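Local structure of type I modular polyketide synthase (Streptomyces albus subsp. albus, 6IYR) at residues V190-L195 with L244-L249; Q326-R331 with Y368-L373. The protein probably transfers an acyl group, such as malonyl, from its coenzyme A thioester to the polyketide synthase, as the acyltransferase domain of module 8 in salinomycin biosynthesis. One frame throughout, in Å; residues are numbered along the deposited sequence.

Contact 1: V190-L195 with L244-L249; sequences VVQPAL and LRAKAL. With PO4 (phosphate ion), chain B.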
loop_
_atom_site.group_PDB
_atom_site.type_symbol
_atom_site.label_atom_id
_atom_site.label_comp_id
_atom_site.label_asym_id
_atom_site.label_seq_id
_atom_site.Cartn_x
_atom_site.Cartn_y
_atom_site.Cartn_z
ATOM N N VAL A 190 -12.944 9.193 -11.448
ATOM C CA VAL A 190 -13.602 8.610 -10.259
ATOM C C VAL A 190 -12.605 7.736 -9.514
ATOM O O VAL A 190 -12.392 7.894 -8.301
ATOM C CB VAL A 190 -14.819 7.796 -10.683
ATOM C CG1 VAL A 190 -15.463 7.084 -9.488
ATOM C CG2 VAL A 190 -15.841 8.730 -11.298
ATOM N N VAL A 191 -11.955 6.829 -10.234
ATOM C CA VAL A 191 -11.183 5.815 -9.561
ATOM C C VAL A 191 -9.978 6.413 -8.864
ATOM O O VAL A 191 -9.621 5.951 -7.793
ATOM C CB VAL A 191 -10.820 4.611 -10.444
ATOM C CG1 VAL A 191 -9.802 4.914 -11.545
ATOM C CG2 VAL A 191 -10.276 3.493 -9.591
ATOM N N GLN A 192 -9.302 7.378 -9.490
ATOM C CA GLN A 192 -8.035 7.852 -8.945
ATOM C C GLN A 192 -8.203 8.570 -7.584
ATOM O O GLN A 192 -7.492 8.278 -6.625
ATOM C CB GLN A 192 -7.240 8.715 -9.962
ATOM C CG GLN A 192 -6.755 7.874 -11.133
ATOM C CD GLN A 192 -5.683 8.505 -12.023
ATOM O OE1 GLN A 192 -5.263 7.910 -13.009
ATOM N NE2 GLN A 192 -5.243 9.680 -11.685
ATOM N N PRO A 193 -9.176 9.473 -7.476
ATOM C CA PRO A 193 -9.362 10.159 -6.202
ATOM C C PRO A 193 -9.931 9.248 -5.094
ATOM O O PRO A 193 -9.671 9.491 -3.913
ATOM C CB PRO A 193 -10.364 11.247 -6.527
ATOM C CG PRO A 193 -10.281 11.418 -8.006
ATOM C CD PRO A 193 -9.936 10.087 -8.559
ATOM N N ALA A 194 -10.770 8.285 -5.475
ATOM C CA ALA A 194 -11.307 7.301 -4.527
ATOM C C ALA A 194 -10.145 6.495 -3.925
ATOM O O ALA A 194 -10.010 6.317 -2.693
ATOM C CB ALA A 194 -12.279 6.404 -5.269
ATOM N N LEU A 195 -9.231 6.080 -4.787
ATOM C CA LEU A 195 -8.068 5.349 -4.311
ATOM C C LEU A 195 -7.168 6.236 -3.451
ATOM O O LEU A 195 -6.602 5.791 -2.487
ATOM C CB LEU A 195 -7.252 4.765 -5.447
ATOM C CG LEU A 195 -7.773 3.445 -6.045
ATOM C CD1 LEU A 195 -6.936 3.040 -7.277
ATOM C CD2 LEU A 195 -7.721 2.365 -4.970
ATOM N N LEU A 244 -8.030 16.785 -10.022
ATOM C CA LEU A 244 -7.917 17.623 -11.223
ATOM C C LEU A 244 -6.911 17.001 -12.203
ATOM O O LEU A 244 -7.071 17.046 -13.424
ATOM C CB LEU A 244 -7.497 19.046 -10.816
ATOM C CG LEU A 244 -8.614 20.075 -10.654
ATOM C CD1 LEU A 244 -9.978 19.551 -10.262
ATOM C CD2 LEU A 244 -8.234 21.302 -9.853
ATOM N N ARG A 245 -5.920 16.308 -11.682
ATOM C CA ARG A 245 -5.047 15.563 -12.577
ATOM C C ARG A 245 -5.779 14.403 -13.229
ATOM O O ARG A 245 -5.586 14.155 -14.417
ATOM C CB ARG A 245 -3.853 15.088 -11.804
ATOM C CG ARG A 245 -2.768 14.362 -12.555
ATOM C CD ARG A 245 -2.568 13.102 -11.767
ATOM N NE ARG A 245 -1.245 12.525 -11.800
ATOM C CZ ARG A 245 -1.081 11.211 -11.939
ATOM N NH1 ARG A 245 -2.149 10.400 -12.227
ATOM N NH2 ARG A 245 0.135 10.713 -11.843
ATOM N N ALA A 246 -6.686 13.764 -12.485
ATOM C CA ALA A 246 -7.484 12.665 -13.002
ATOM C C ALA A 246 -8.476 13.139 -14.050
ATOM O O ALA A 246 -8.692 12.472 -15.082
ATOM C CB ALA A 246 -8.226 11.944 -11.885
ATOM N N LYS A 247 -9.040 14.315 -13.835
ATOM C CA LYS A 247 -9.908 14.852 -14.861
ATOM C C LYS A 247 -9.150 15.111 -16.164
ATOM O O LYS A 247 -9.686 14.909 -17.227
ATOM C CB LYS A 247 -10.563 16.146 -14.415
ATOM C CG LYS A 247 -11.662 15.924 -13.405
ATOM C CD LYS A 247 -12.622 17.085 -13.399
ATOM C CE LYS A 247 -12.867 17.568 -11.999
ATOM N NZ LYS A 247 -13.791 16.614 -11.346
ATOM N N ALA A 248 -7.951 15.674 -16.076
ATOM C CA ALA A 248 -7.203 16.013 -17.298
ATOM C C ALA A 248 -6.943 14.737 -18.083
ATOM O O ALA A 248 -7.089 14.702 -19.317
ATOM C CB ALA A 248 -5.897 16.702 -16.945
ATOM N N LEU A 249 -6.647 13.665 -17.351
ATOM C CA LEU A 249 -6.442 12.343 -17.928
ATOM C C LEU A 249 -7.597 11.757 -18.727
ATOM O O LEU A 249 -7.427 10.791 -19.462
ATOM C CB LEU A 249 -6.119 11.322 -16.827
ATOM C CG LEU A 249 -4.640 11.110 -16.525
ATOM C CD1 LEU A 249 -4.444 10.084 -15.419
ATOM C CD2 LEU A 249 -3.840 10.718 -17.758
HETATM P P PO4 B . -1.266 6.498 -13.035
HETATM O O1 PO4 B . -1.968 5.168 -12.839
HETATM O O2 PO4 B . -1.960 7.613 -13.835
HETATM O O3 PO4 B . -1.069 6.983 -11.608
HETATM O O4 PO4 B . -0.019 6.169 -13.812
#
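Gln-192 and Ala-246 mark where the helices 190-195 and 244-248 come together, their CA atoms 6.3 Å apart, with the local axes nearly antiparallel at 160° and 8.7 Å apart at closest approach. Such a spacing suits a small residue on one side: Ala-246 points at the other helix, and its CB methyl packs against CB of Gln-192 at 3.9 Å and CD of Pro-193 at 4.2 Å. Pro-193 has no N-H for the helix, which is kinked here, and its ring offers apolar carbon to the methyl. Gln-192 sets its CG anti to the carbonyl carbon, and from there the chain runs extended across the gap. Its amide comes up to both the CD1 methyl of Leu-249 and the guanidinium of Arg-245, meeting both side chains at about a right angle; the amide and guanidinium planes are 60° apart.

Arg-245 leaves its helix with CG anti to the backbone N and bends at chi2, which brings its end round to the bound phosphate. NH1 of Arg-245 donates to phosphate O2 over 3.2 Å with an angle of 145° at the hydrogen, a moderately bent bond from the edge of the guanidinium. NH2 is held by Asn-372 and more weakly by Ser-220 OG. Tyr-320, Ser-322, His-323 and the N-H of Gln-221 also bind the phosphate, which probably came from the crystallisation liquor. With Ser-220 in a GxSxG pattern, the arrangement is consistent with the acyltransferase active site, where an arginine commonly receives the carboxylate of a malonyl-type substrate.

Contact 2: Q326-R331 with Y368-L373; sequences QVEHIR and YWYRNL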
loop_
_atom_site.group_PDB
_atom_site.type_symbol
_atom_site.label_atom_id
_atom_site.label_comp_id
_atom_site.label_asym_id
_atom_site.label_seq_id
_atom_site.Cartn_x
_atom_site.Cartn_y
_atom_site.Cartn_z
ATOM N N GLN A 326 2.292 10.704 -24.647
ATOM C CA GLN A 326 0.915 11.131 -24.837
ATOM C C GLN A 326 0.544 12.240 -23.847
ATOM O O GLN A 326 -0.387 13.012 -24.073
ATOM C CB GLN A 326 -0.073 9.970 -24.719
ATOM C CG GLN A 326 -0.068 9.054 -25.920
ATOM C CD GLN A 326 -1.207 8.051 -25.926
ATOM O OE1 GLN A 326 -2.320 8.329 -25.446
ATOM N NE2 GLN A 326 -0.943 6.879 -26.508
ATOM N N VAL A 327 1.188 12.212 -22.682
ATOM C CA VAL A 327 0.866 13.131 -21.591
ATOM C C VAL A 327 1.135 14.605 -21.984
ATOM O O VAL A 327 0.592 15.545 -21.388
ATOM C CB VAL A 327 1.720 12.713 -20.342
ATOM C CG1 VAL A 327 1.623 13.727 -19.240
ATOM C CG2 VAL A 327 1.227 11.357 -19.831
ATOM N N GLU A 328 1.962 14.815 -23.004
ATOM C CA GLU A 328 2.282 16.207 -23.443
ATOM C C GLU A 328 1.034 16.932 -23.830
ATOM O O GLU A 328 0.898 18.117 -23.599
ATOM C CB GLU A 328 3.278 16.211 -24.617
ATOM C CG GLU A 328 4.696 15.909 -24.128
ATOM C CD GLU A 328 5.659 15.358 -25.190
ATOM O OE1 GLU A 328 5.281 15.204 -26.377
ATOM O OE2 GLU A 328 6.819 15.058 -24.817
ATOM N N HIS A 329 0.061 16.185 -24.316
ATOM C CA HIS A 329 -1.207 16.758 -24.744
ATOM C C HIS A 329 -1.995 17.424 -23.596
ATOM O O HIS A 329 -2.805 18.296 -23.832
ATOM C CB HIS A 329 -2.002 15.628 -25.408
ATOM C CG HIS A 329 -3.446 15.923 -25.636
ATOM N ND1 HIS A 329 -3.878 16.775 -26.636
ATOM C CD2 HIS A 329 -4.553 15.269 -25.203
ATOM C CE1 HIS A 329 -5.201 16.747 -26.695
ATOM N NE2 HIS A 329 -5.632 15.833 -25.838
ATOM N N ILE A 330 -1.789 17.021 -22.349
ATOM C CA ILE A 330 -2.520 17.675 -21.262
ATOM C C ILE A 330 -1.598 18.492 -20.339
ATOM O O ILE A 330 -1.987 18.938 -19.243
ATOM C CB ILE A 330 -3.307 16.656 -20.412
ATOM C CG1 ILE A 330 -2.340 15.555 -19.898
ATOM C CG2 ILE A 330 -4.434 16.085 -21.240
ATOM C CD1 ILE A 330 -2.907 14.658 -18.798
ATOM N N ARG A 331 -0.369 18.683 -20.765
ATOM C CA ARG A 331 0.577 19.421 -19.931
ATOM C C ARG A 331 0.051 20.783 -19.510
ATOM O O ARG A 331 0.128 21.155 -18.325
ATOM C CB ARG A 331 1.885 19.578 -20.664
ATOM C CG ARG A 331 2.910 20.375 -19.892
ATOM C CD ARG A 331 4.039 20.798 -20.811
ATOM N NE ARG A 331 5.301 20.713 -20.090
ATOM C CZ ARG A 331 5.921 21.721 -19.479
ATOM N NH1 ARG A 331 7.025 21.475 -18.772
ATOM N NH2 ARG A 331 5.477 22.970 -19.591
ATOM N N TYR A 368 6.137 19.676 -10.690
ATOM C CA TYR A 368 6.411 18.345 -10.149
ATOM C C TYR A 368 5.308 17.353 -10.542
ATOM O O TYR A 368 5.598 16.236 -10.921
ATOM C CB TYR A 368 6.553 18.355 -8.622
ATOM C CG TYR A 368 6.970 17.023 -8.079
ATOM C CD1 TYR A 368 8.303 16.684 -7.999
ATOM C CD2 TYR A 368 6.027 16.061 -7.734
ATOM C CE1 TYR A 368 8.691 15.449 -7.525
ATOM C CE2 TYR A 368 6.404 14.792 -7.320
ATOM C CZ TYR A 368 7.734 14.484 -7.223
ATOM O OH TYR A 368 8.140 13.233 -6.777
ATOM N N TRP A 369 4.063 17.724 -10.326
ATOM C CA TRP A 369 2.960 16.798 -10.541
ATOM C C TRP A 369 2.834 16.484 -12.023
ATOM O O TRP A 369 2.612 15.329 -12.379
ATOM C CB TRP A 369 1.641 17.295 -9.912
ATOM C CG TRP A 369 1.736 17.324 -8.429
ATOM C CD1 TRP A 369 1.767 18.427 -7.642
ATOM C CD2 TRP A 369 2.105 16.215 -7.575
ATOM N NE1 TRP A 369 2.121 18.091 -6.365
ATOM C CE2 TRP A 369 2.332 16.738 -6.294
ATOM C CE3 TRP A 369 2.222 14.832 -7.772
ATOM C CZ2 TRP A 369 2.646 15.931 -5.202
ATOM C CZ3 TRP A 369 2.620 14.031 -6.708
ATOM C CH2 TRP A 369 2.761 14.579 -5.418
ATOM N N TYR A 370 3.098 17.464 -12.898
ATOM C CA TYR A 370 3.264 17.133 -14.305
ATOM C C TYR A 370 4.400 16.167 -14.583
ATOM O O TYR A 370 4.249 15.228 -15.387
ATOM C CB TYR A 370 3.411 18.359 -15.211
ATOM C CG TYR A 370 3.618 17.966 -16.653
ATOM C CD1 TYR A 370 2.591 17.431 -17.376
ATOM C CD2 TYR A 370 4.879 17.987 -17.233
ATOM C CE1 TYR A 370 2.772 17.016 -18.684
ATOM C CE2 TYR A 370 5.080 17.546 -18.537
ATOM C CZ TYR A 370 4.003 17.041 -19.250
ATOM O OH TYR A 370 4.164 16.619 -20.545
ATOM N N ARG A 371 5.568 16.428 -14.017
ATOM C CA ARG A 371 6.672 15.516 -14.217
ATOM C C ARG A 371 6.368 14.112 -13.800
ATOM O O ARG A 371 6.950 13.171 -14.347
ATOM C CB ARG A 371 7.924 15.953 -13.471
ATOM C CG ARG A 371 8.850 16.839 -14.284
ATOM C CD ARG A 371 10.165 17.077 -13.549
ATOM N NE ARG A 371 10.776 18.327 -13.987
ATOM C CZ ARG A 371 10.609 19.510 -13.398
ATOM N NH1 ARG A 371 11.199 20.587 -13.915
ATOM N NH2 ARG A 371 9.884 19.618 -12.283
ATOM N N ASN A 372 5.716 14.004 -12.653
ATOM C CA ASN A 372 5.319 12.702 -12.109
ATOM C C ASN A 372 4.536 11.924 -13.164
ATOM O O ASN A 372 4.857 10.782 -13.446
ATOM C CB ASN A 372 4.434 12.918 -10.894
ATOM C CG ASN A 372 3.834 11.631 -10.367
ATOM O OD1 ASN A 372 2.794 11.174 -10.858
ATOM N ND2 ASN A 372 4.429 11.093 -9.298
ATOM N N LEU A 373 3.557 12.588 -13.776
ATOM C CA LEU A 373 2.709 11.969 -14.817
ATOM C C LEU A 373 3.469 11.653 -16.101
ATOM O O LEU A 373 3.242 10.624 -16.737
ATOM C CB LEU A 373 1.513 12.872 -15.110
ATOM C CG LEU A 373 0.407 12.310 -16.004
ATOM C CD1 LEU A 373 -0.220 11.056 -15.396
ATOM C CD2 LEU A 373 -0.630 13.412 -16.148
#
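Val-327 and Arg-331 lie nearest Leu-373 and Tyr-370, with CA separations of 7.1 and 6.6 Å, as the turn 326-331, which opens in 3-10 form and leads into the next helix, packs against helix 368-373. No hydrogen bond crosses between them; the union is made by carbon surfaces round one aromatic ring. Tyr-370 sends this ring toward the turn with CG anti to its backbone N (chi1 178°). The aliphatic part of Arg-331 lies over one face: CG stands 3.6 Å from the centroid of the Tyr-370 ring and only 13° off the normal, a CH-pi contact, while CB sits 3.4 Å from Tyr-370 CE1. Arginine suits the spot because its methylenes can cover the ring while its charged end continues outward; the chain bends at chi3, the guanidinium plane lies 73° from that of the ring, and NH1 makes a long, weak ion pair with Glu-367.

CG1 of Val-327 reaches CE1 of Tyr-370 (3.5 Å) and also CG of Leu-373 (3.7 Å), so one methyl fills the angle between tyrosine and leucine. Deeper in, the CD1 end of Ile-330, the N-cap residue of helix 331-337, meets CD2 of Leu-373 at 3.7 Å; the two side chains cross at about a right angle. At the outer rim CG of Glu-328 lies beside the tyrosine OH, and its carboxylate forms a salt bridge with Arg-374. The result is a small apolar core, roofed by arginine and tyrosine, that joins the lead-in to helix 331-337 to helix 366-374, whose Leu-373 approaches the phosphate pocket beside the presumed nucleophile elbow.

In the fold
From the N terminus, helix 188-208 leads through strand 215-218 and the presumed nucleophile elbow to helix 235-248, and contact 1 closes this loop of 48 intervening residues. The chain then builds much of the mixed sheet, from strand 257-261 to strand 313-316, before contact 2 opens; it closes a second loop of 36 residues when helix 366-374 returns to the turn before helix 331-337. The loops follow in series, neither nesting nor crossing. The centres of contacts 1 and 2 lie about 14 Å apart, and the two touch: Arg-245 and Asn-372 join them directly, and Ile-330 packs on Ala-248. Helix 235-248 takes part in contact 1 and also packs on contact 2, near the phosphate site.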